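Local coordinates for protein AT27789p (Drosophila melanogaster, PDB 5UZN) that probably binds mRNA, as the third quasi-RNA recognition motif domain of Glorund, the fly homolog of hnRNP F/H, at residues A[13-18]-A[25-30]; A[29-34]-A[53-58]. All coordinates share one frame; numbering follows the deposited sequence.

Both contacts belong to the hydrophobic core and fasten the same helix, 24-31, to the same sheet. Interaction 1 sets the inner side of the helix on strand 11-16. Interaction 2 sets the C-terminal part of the helix and the residues that follow on the neighbouring strand, 52-57. The two strands are joined by backbone hydrogen bonds, such as Met15 N to Ala53 O. Neither contact has a hydrogen bond across it. Their chemistry still differs: interaction 1 is mostly aliphatic and thioether packing near the middle of the domain, while interaction 2 turns on a pair of phenylalanine rings and ends at partly exposed Ile34.

Interaction 1 of 2, residues A[13-18]-A[25-30]; sequences IHMRGL and NDVFKF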
ATOM      1  N   ILE A  13       1.569   1.295   6.080  1.00 24.40           N
ATOM      2  CA  ILE A  13       1.551  -0.111   5.694  1.00 16.52           C
ATOM      3  C   ILE A  13       2.512  -0.269   4.527  1.00 22.05           C
ATOM      4  O   ILE A  13       2.298   0.321   3.459  1.00 18.72           O
ATOM      5  CB  ILE A  13       0.147  -0.572   5.299  1.00 19.06           C
ATOM      6  CG1 ILE A  13      -0.817  -0.486   6.483  1.00 18.93           C
ATOM      7  CG2 ILE A  13       0.188  -1.996   4.763  1.00 17.71           C
ATOM      8  CD1 ILE A  13      -2.191  -1.027   6.110  1.00 14.08           C
ATOM      9  N   HIS A  14       3.584  -1.031   4.742  1.00 18.67           N
ATOM     10  CA  HIS A  14       4.552  -1.333   3.703  1.00 13.49           C
ATOM     11  C   HIS A  14       4.073  -2.570   2.967  1.00 20.56           C
ATOM     12  O   HIS A  14       3.531  -3.490   3.578  1.00 17.59           O
ATOM     13  CB  HIS A  14       5.952  -1.551   4.301  1.00 18.69           C
ATOM     14  CG  HIS A  14       6.994  -1.853   3.271  1.00 20.23           C
ATOM     15  ND1 HIS A  14       7.329  -0.961   2.273  1.00 22.83           N
ATOM     16  CD2 HIS A  14       7.744  -2.964   3.054  1.00 23.21           C
ATOM     17  CE1 HIS A  14       8.249  -1.506   1.489  1.00 29.60           C
ATOM     18  NE2 HIS A  14       8.516  -2.719   1.939  1.00 21.15           N
ATOM     19  N   MET A  15       4.209  -2.563   1.642  1.00 18.32           N
ATOM     20  CA  MET A  15       3.612  -3.589   0.798  1.00 18.61           C
ATOM     21  C   MET A  15       4.697  -4.236  -0.043  1.00 12.19           C
ATOM     22  O   MET A  15       5.526  -3.542  -0.619  1.00 17.70           O
ATOM     23  CB  MET A  15       2.510  -3.001  -0.111  1.00 15.88           C
ATOM     24  CG  MET A  15       1.516  -2.086   0.594  1.00 16.85           C
ATOM     25  SD  MET A  15       0.425  -1.183  -0.518  1.00 17.97           S
ATOM     26  CE  MET A  15      -0.648  -2.530  -1.045  1.00 15.07           C
ATOM     27  N   ARG A  16       4.707  -5.560  -0.109  1.00 13.31           N
ATOM     28  CA  ARG A  16       5.604  -6.261  -1.012  1.00 13.55           C
ATOM     29  C   ARG A  16       4.827  -7.158  -1.967  1.00 22.43           C
ATOM     30  O   ARG A  16       3.693  -7.564  -1.684  1.00 18.00           O
ATOM     31  CB  ARG A  16       6.634  -7.082  -0.233  1.00 19.71           C
ATOM     32  CG  ARG A  16       7.508  -6.218   0.662  1.00 21.85           C
ATOM     33  CD  ARG A  16       8.537  -7.039   1.408  1.00 19.78           C
ATOM     34  NE  ARG A  16       9.724  -7.270   0.608  1.00 42.01           N
ATOM     35  CZ  ARG A  16      10.675  -6.354   0.456  1.00 34.60           C
ATOM     36  NH1 ARG A  16      10.549  -5.163   1.054  1.00 33.65           N
ATOM     37  NH2 ARG A  16      11.751  -6.633  -0.266  1.00 40.89           N
ATOM     38  N   GLY A  17       5.445  -7.454  -3.107  1.00 19.19           N
ATOM     39  CA  GLY A  17       4.836  -8.340  -4.081  1.00 21.51           C
ATOM     40  C   GLY A  17       3.946  -7.679  -5.107  1.00 29.06           C
ATOM     41  O   GLY A  17       3.184  -8.382  -5.773  1.00 22.40           O
ATOM     42  N   LEU A  18       4.004  -6.359  -5.253  1.00 16.87           N
ATOM     43  CA  LEU A  18       3.157  -5.712  -6.250  1.00 16.88           C
ATOM     44  C   LEU A  18       3.634  -6.111  -7.638  1.00 21.42           C
ATOM     45  O   LEU A  18       4.842  -6.266  -7.842  1.00 21.19           O
ATOM     46  CB  LEU A  18       3.218  -4.182  -6.143  1.00 17.50           C
ATOM     47  CG  LEU A  18       2.340  -3.424  -5.159  1.00 16.91           C
ATOM     48  CD1 LEU A  18       2.752  -3.752  -3.746  1.00 16.39           C
ATOM     49  CD2 LEU A  18       2.445  -1.924  -5.452  1.00 18.40           C
ATOM     50  N   ASN A  25      -3.206   3.970  -8.295  1.00 17.48           N
ATOM     51  CA  ASN A  25      -4.636   3.674  -8.314  1.00 23.16           C
ATOM     52  C   ASN A  25      -4.917   2.216  -7.982  1.00 18.02           C
ATOM     53  O   ASN A  25      -5.957   1.916  -7.389  1.00 23.53           O
ATOM     54  CB  ASN A  25      -5.252   4.079  -9.657  1.00 23.34           C
ATOM     55  CG  ASN A  25      -5.480   5.594  -9.754  1.00 35.51           C
ATOM     56  OD1 ASN A  25      -5.738   6.273  -8.748  1.00 34.58           O
ATOM     57  ND2 ASN A  25      -5.368   6.128 -10.960  1.00 35.56           N
ATOM     58  N   ASP A  26      -4.003   1.298  -8.318  1.00 18.24           N
ATOM     59  CA  ASP A  26      -4.193  -0.092  -7.900  1.00 17.55           C
ATOM     60  C   ASP A  26      -4.077  -0.256  -6.386  1.00 16.09           C
ATOM     61  O   ASP A  26      -4.765  -1.100  -5.794  1.00 17.54           O
ATOM     62  CB  ASP A  26      -3.176  -0.997  -8.585  1.00 17.05           C
ATOM     63  CG  ASP A  26      -3.720  -1.648  -9.831  1.00 31.88           C
ATOM     64  OD1 ASP A  26      -4.744  -1.167 -10.344  1.00 29.79           O
ATOM     65  OD2 ASP A  26      -3.120  -2.646 -10.291  1.00 30.59           O
ATOM     66  N   VAL A  27      -3.192   0.505  -5.738  1.00 17.50           N
ATOM     67  CA  VAL A  27      -3.136   0.435  -4.278  1.00 15.35           C
ATOM     68  C   VAL A  27      -4.431   0.963  -3.684  1.00 21.40           C
ATOM     69  O   VAL A  27      -5.029   0.330  -2.806  1.00 17.86           O
ATOM     70  CB  VAL A  27      -1.898   1.181  -3.741  1.00 19.24           C
ATOM     71  CG1 VAL A  27      -1.848   1.137  -2.213  1.00 12.38           C
ATOM     72  CG2 VAL A  27      -0.651   0.493  -4.250  1.00 14.88           C
ATOM     73  N   PHE A  28      -4.920   2.085  -4.169  1.00 22.04           N
ATOM     74  CA  PHE A  28      -6.174   2.604  -3.688  1.00 19.87           C
ATOM     75  C   PHE A  28      -7.272   1.551  -3.874  1.00 22.20           C
ATOM     76  O   PHE A  28      -8.023   1.312  -2.995  1.00 22.23           O
ATOM     77  CB  PHE A  28      -6.514   3.945  -4.346  1.00 27.02           C
ATOM     78  CG  PHE A  28      -5.775   5.138  -3.765  1.00 24.60           C
ATOM     79  CD1 PHE A  28      -6.059   5.611  -2.538  1.00 25.15           C
ATOM     80  CD2 PHE A  28      -4.809   5.784  -4.483  1.00 28.56           C
ATOM     81  CE1 PHE A  28      -5.402   6.710  -2.022  1.00 38.46           C
ATOM     82  CE2 PHE A  28      -4.146   6.875  -3.978  1.00 28.26           C
ATOM     83  CZ  PHE A  28      -4.445   7.332  -2.735  1.00 22.77           C
ATOM     84  N   LYS A  29      -7.326   0.871  -5.011  1.00 21.27           N
ATOM     85  CA  LYS A  29      -8.362  -0.144  -5.225  1.00 19.58           C
ATOM     86  C   LYS A  29      -8.215  -1.309  -4.262  1.00 19.94           C
ATOM     87  O   LYS A  29      -9.213  -1.914  -3.853  1.00 21.24           O
ATOM     88  CB  LYS A  29      -8.312  -0.668  -6.662  1.00 32.57           C
ATOM     89  CG  LYS A  29      -8.778   0.330  -7.708  1.00 30.00           C
ATOM     90  CD  LYS A  29      -8.665  -0.256  -9.115  1.00 44.17           C
ATOM     91  CE  LYS A  29      -9.081   0.755 -10.185  1.00 39.35           C
ATOM     92  NZ  LYS A  29      -8.882   0.227 -11.572  1.00 46.29           N
ATOM     93  N   PHE A  30      -6.975  -1.620  -3.889  1.00 22.80           N
ATOM     94  CA  PHE A  30      -6.683  -2.742  -3.005  1.00 20.26           C
ATOM     95  C   PHE A  30      -7.276  -2.526  -1.615  1.00 17.91           C
ATOM     96  O   PHE A  30      -7.798  -3.465  -1.009  1.00 17.22           O
ATOM     97  CB  PHE A  30      -5.164  -2.943  -2.946  1.00 16.31           C
ATOM     98  CG  PHE A  30      -4.735  -4.148  -2.146  1.00 20.58           C
ATOM     99  CD1 PHE A  30      -4.710  -5.404  -2.727  1.00 19.98           C
ATOM    100  CD2 PHE A  30      -4.396  -4.027  -0.812  1.00 20.05           C
ATOM    101  CE1 PHE A  30      -4.330  -6.505  -2.001  1.00 18.90           C
ATOM    102  CE2 PHE A  30      -3.998  -5.135  -0.085  1.00 21.26           C
ATOM    103  CZ  PHE A  30      -3.972  -6.377  -0.690  1.00 19.49           C
TER
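Met15 lays its thioether end against Val27 and the ring of Phe30. Met15 SD is 3.7 Å from Val27 CG1, and the two side chains reach toward each other tip to tip between strand and helix. The methionine chain runs extended as far as the sulfur and then bends (chi3 73°). That bend brings Met15 CE to 4.0 Å from both Val27 CG1 and Phe30 CD2. The methyl meets the phenylalanine ring obliquely, and the two side chains slide past each other in opposite directions.

Val27 divides its branches between two partners. CG1 stands anti to the backbone N (chi1 179°) and takes the methionine. Val27 CG2 points to Leu18, with Leu18 CD2 4.1 Å away and the two side chains crossing at about a right angle. Leu18 follows the end of strand 11-16, so the contact runs past the strand into the loop. The backbones of 13-18 and 25-30 stay well apart: their nearest alpha carbons, Leu18 CA and Val27 CA, are 9.0 Å from each other. Side chains alone bridge this distance.

All four touching residues are buried. Val27 also packs on Val39 and Ile41 of strand 38-43, and Met15 on Leu81 of strand 80-86. Phe30 has a second aromatic neighbour, as its ring meets that of His70 with the planes about 20° apart. On the other face of strand 11-16, His14 ND1 is hydrogen-bonded to Asp54 OD1.

The strand thus sends alternate side chains to opposite faces of the sheet, with Met15 on the helix side. These are the first strand and first helix of a quasi-RRM, which has the beta-alpha-beta-beta-alpha-beta fold of RNA recognition motifs, joined through the hydrophobic core.

Interaction 2 of 2, residues A[29-34]-A[53-58]; sequences KFFEPI and ADAYFD
Phe31 receives the edge of the Phe57 ring on one face. The stack is T-shaped: the centroids of the Phe31 and Phe57 rings are 5.3 Å apart and the planes stand at 85°. CZ of Phe57 sits over the centre of the Phe31 ring, 3.9 Å from Phe31 CD2. On the opposite face lies Phe30 CD2, so the Phe31 ring is held between two neighbours. Phe31 CE2 touches Ala55 CB at 3.7 Å. The small side chain of Ala55 is consistent with the ring lying close to strand 52-57. This is the tightly packed end, with Phe31, Ala55 and Phe57 all buried and Ala66 of helix 60-68 touching both rings.

Replacing Phe31 by an alanine would take away both ring faces, and the edge of Phe57 and the ring of Phe30 would probably lose the partner between them.

The looser end is at Ile34, which is partly exposed and lies past the helix, after the cis peptide bond before Pro33. Ile34 CG2, anti to the backbone N, reaches Phe57 CE2 at 3.7 Å, meeting that ring obliquely. Glu32, in the same loop, is exposed and forms a salt bridge with Arg71. Val65 of helix 60-68 also packs on Ile34.

The arrangement is the core of a quasi-RRM with the RNA recognition motif fold, in which two helices pack on one face of a four-stranded antiparallel sheet.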
ATOM      1  N   LYS A  29      -7.326   0.871  -5.011  1.00 21.27           N
ATOM      2  CA  LYS A  29      -8.362  -0.144  -5.225  1.00 19.58           C
ATOM      3  C   LYS A  29      -8.215  -1.309  -4.262  1.00 19.94           C
ATOM      4  O   LYS A  29      -9.213  -1.914  -3.853  1.00 21.24           O
ATOM      5  CB  LYS A  29      -8.312  -0.668  -6.662  1.00 32.57           C
ATOM      6  CG  LYS A  29      -8.778   0.330  -7.708  1.00 30.00           C
ATOM      7  CD  LYS A  29      -8.665  -0.256  -9.115  1.00 44.17           C
ATOM      8  CE  LYS A  29      -9.081   0.755 -10.185  1.00 39.35           C
ATOM      9  NZ  LYS A  29      -8.882   0.227 -11.572  1.00 46.29           N
ATOM     10  N   PHE A  30      -6.975  -1.620  -3.889  1.00 22.80           N
ATOM     11  CA  PHE A  30      -6.683  -2.742  -3.005  1.00 20.26           C
ATOM     12  C   PHE A  30      -7.276  -2.526  -1.615  1.00 17.91           C
ATOM     13  O   PHE A  30      -7.798  -3.465  -1.009  1.00 17.22           O
ATOM     14  CB  PHE A  30      -5.164  -2.943  -2.946  1.00 16.31           C
ATOM     15  CG  PHE A  30      -4.735  -4.148  -2.146  1.00 20.58           C
ATOM     16  CD1 PHE A  30      -4.710  -5.404  -2.727  1.00 19.98           C
ATOM     17  CD2 PHE A  30      -4.396  -4.027  -0.812  1.00 20.05           C
ATOM     18  CE1 PHE A  30      -4.330  -6.505  -2.001  1.00 18.90           C
ATOM     19  CE2 PHE A  30      -3.998  -5.135  -0.085  1.00 21.26           C
ATOM     20  CZ  PHE A  30      -3.972  -6.377  -0.690  1.00 19.49           C
ATOM     21  N   PHE A  31      -7.232  -1.297  -1.105  1.00 18.60           N
ATOM     22  CA  PHE A  31      -7.704  -1.014   0.245  1.00 16.67           C
ATOM     23  C   PHE A  31      -9.124  -0.467   0.299  1.00 27.32           C
ATOM     24  O   PHE A  31      -9.599  -0.138   1.393  1.00 18.76           O
ATOM     25  CB  PHE A  31      -6.767  -0.020   0.939  1.00 22.94           C
ATOM     26  CG  PHE A  31      -5.409  -0.573   1.234  1.00 19.89           C
ATOM     27  CD1 PHE A  31      -5.254  -1.624   2.134  1.00 19.61           C
ATOM     28  CD2 PHE A  31      -4.292  -0.039   0.627  1.00 18.75           C
ATOM     29  CE1 PHE A  31      -4.008  -2.127   2.411  1.00 13.61           C
ATOM     30  CE2 PHE A  31      -3.037  -0.530   0.904  1.00 18.92           C
ATOM     31  CZ  PHE A  31      -2.897  -1.582   1.789  1.00 18.84           C
ATOM     32  N   GLU A  32      -9.809  -0.323  -0.831  1.00 23.91           N
ATOM     33  CA  GLU A  32     -11.117   0.317  -0.777  1.00 25.05           C
ATOM     34  C   GLU A  32     -12.041  -0.587   0.026  1.00 18.47           C
ATOM     35  O   GLU A  32     -11.900  -1.801  -0.027  1.00 26.18           O
ATOM     36  CB  GLU A  32     -11.674   0.580  -2.189  1.00 28.10           C
ATOM     37  CG  GLU A  32     -12.123  -0.668  -2.910  1.00 43.78           C
ATOM     38  CD  GLU A  32     -12.366  -0.439  -4.387  1.00 50.86           C
ATOM     39  OE1 GLU A  32     -12.778  -1.410  -5.058  1.00 56.95           O
ATOM     40  OE2 GLU A  32     -12.126   0.694  -4.877  1.00 38.33           O
ATOM     41  N   PRO A  33     -12.999  -0.012   0.776  1.00 27.18           N
ATOM     42  CA  PRO A  33     -13.386   1.404   0.912  1.00 28.79           C
ATOM     43  C   PRO A  33     -12.428   2.243   1.723  1.00 27.17           C
ATOM     44  O   PRO A  33     -12.563   3.469   1.769  1.00 25.92           O
ATOM     45  CB  PRO A  33     -14.734   1.329   1.638  1.00 34.15           C
ATOM     46  CG  PRO A  33     -14.639   0.086   2.439  1.00 37.00           C
ATOM     47  CD  PRO A  33     -13.856  -0.886   1.596  1.00 23.52           C
ATOM     48  N   ILE A  34     -11.469   1.617   2.360  1.00 24.46           N
ATOM     49  CA  ILE A  34     -10.563   2.360   3.220  1.00 24.44           C
ATOM     50  C   ILE A  34      -9.568   3.124   2.364  1.00 35.84           C
ATOM     51  O   ILE A  34      -9.013   2.636   1.371  1.00 29.46           O
ATOM     52  CB  ILE A  34      -9.864   1.438   4.229  1.00 31.44           C
ATOM     53  CG1 ILE A  34     -10.890   0.873   5.217  1.00 31.56           C
ATOM     54  CG2 ILE A  34      -8.817   2.218   5.007  1.00 35.44           C
ATOM     55  CD1 ILE A  34     -11.412   1.901   6.183  1.00 30.03           C
ATOM     56  N   ALA A  53       5.761  -0.802  -2.127  1.00 13.87           N
ATOM     57  CA  ALA A  53       5.069   0.461  -2.014  1.00 11.85           C
ATOM     58  C   ALA A  53       4.802   0.737  -0.550  1.00 17.89           C
ATOM     59  O   ALA A  53       4.853  -0.169   0.289  1.00 16.71           O
ATOM     60  CB  ALA A  53       3.731   0.443  -2.775  1.00 12.28           C
ATOM     61  N   ASP A  54       4.460   1.995  -0.265  1.00 13.71           N
ATOM     62  CA  ASP A  54       3.933   2.410   1.033  1.00 15.33           C
ATOM     63  C   ASP A  54       2.556   3.030   0.877  1.00 21.63           C
ATOM     64  O   ASP A  54       2.319   3.802  -0.055  1.00 25.69           O
ATOM     65  CB  ASP A  54       4.830   3.435   1.712  1.00 20.76           C
ATOM     66  CG  ASP A  54       6.087   2.830   2.254  1.00 24.51           C
ATOM     67  OD1 ASP A  54       6.038   1.661   2.703  1.00 19.92           O
ATOM     68  OD2 ASP A  54       7.128   3.526   2.227  1.00 29.81           O
ATOM     69  N   ALA A  55       1.657   2.706   1.805  1.00 23.34           N
ATOM     70  CA  ALA A  55       0.347   3.334   1.899  1.00 16.68           C
ATOM     71  C   ALA A  55       0.276   4.021   3.252  1.00 30.35           C
ATOM     72  O   ALA A  55       0.566   3.391   4.277  1.00 19.66           O
ATOM     73  CB  ALA A  55      -0.804   2.321   1.728  1.00 16.19           C
ATOM     74  N   TYR A  56      -0.080   5.313   3.235  1.00 22.86           N
ATOM     75  CA  TYR A  56      -0.086   6.199   4.404  1.00 21.85           C
ATOM     76  C   TYR A  56      -1.525   6.532   4.762  1.00 17.25           C
ATOM     77  O   TYR A  56      -2.229   7.170   3.974  1.00 21.82           O
ATOM     78  CB  TYR A  56       0.700   7.490   4.135  1.00 23.06           C
ATOM     79  CG  TYR A  56       2.171   7.249   3.875  1.00 26.81           C
ATOM     80  CD1 TYR A  56       3.037   7.046   4.931  1.00 33.31           C
ATOM     81  CD2 TYR A  56       2.694   7.220   2.580  1.00 32.24           C
ATOM     82  CE1 TYR A  56       4.378   6.811   4.734  1.00 37.21           C
ATOM     83  CE2 TYR A  56       4.061   6.983   2.372  1.00 27.49           C
ATOM     84  CZ  TYR A  56       4.891   6.787   3.462  1.00 35.43           C
ATOM     85  OH  TYR A  56       6.242   6.549   3.327  1.00 35.04           O
ATOM     86  N   PHE A  57      -1.961   6.093   5.935  1.00 17.48           N
ATOM     87  CA  PHE A  57      -3.335   6.285   6.375  1.00 18.92           C
ATOM     88  C   PHE A  57      -3.416   7.418   7.382  1.00 24.91           C
ATOM     89  O   PHE A  57      -2.450   7.717   8.093  1.00 25.96           O
ATOM     90  CB  PHE A  57      -3.908   4.995   6.976  1.00 23.98           C
ATOM     91  CG  PHE A  57      -3.962   3.864   5.988  1.00 21.63           C
ATOM     92  CD1 PHE A  57      -2.839   3.107   5.742  1.00 19.73           C
ATOM     93  CD2 PHE A  57      -5.130   3.597   5.267  1.00 19.55           C
ATOM     94  CE1 PHE A  57      -2.872   2.062   4.796  1.00 19.98           C
ATOM     95  CE2 PHE A  57      -5.171   2.574   4.343  1.00 21.53           C
ATOM     96  CZ  PHE A  57      -4.035   1.804   4.105  1.00 16.60           C
ATOM     97  N   ASP A  58      -4.599   8.037   7.434  1.00 31.14           N
ATOM     98  CA  ASP A  58      -4.816   9.218   8.261  1.00 30.76           C
ATOM     99  C   ASP A  58      -4.795   8.874   9.747  1.00 25.23           C
ATOM    100  O   ASP A  58      -4.246   9.634  10.547  1.00 34.15           O
ATOM    101  CB  ASP A  58      -6.148   9.886   7.871  1.00 27.33           C
ATOM    102  CG  ASP A  58      -6.070  10.621   6.539  1.00 25.09           C
ATOM    103  OD1 ASP A  58      -5.075  11.336   6.322  1.00 40.02           O
ATOM    104  OD2 ASP A  58      -7.003  10.488   5.714  1.00 41.02           O
TER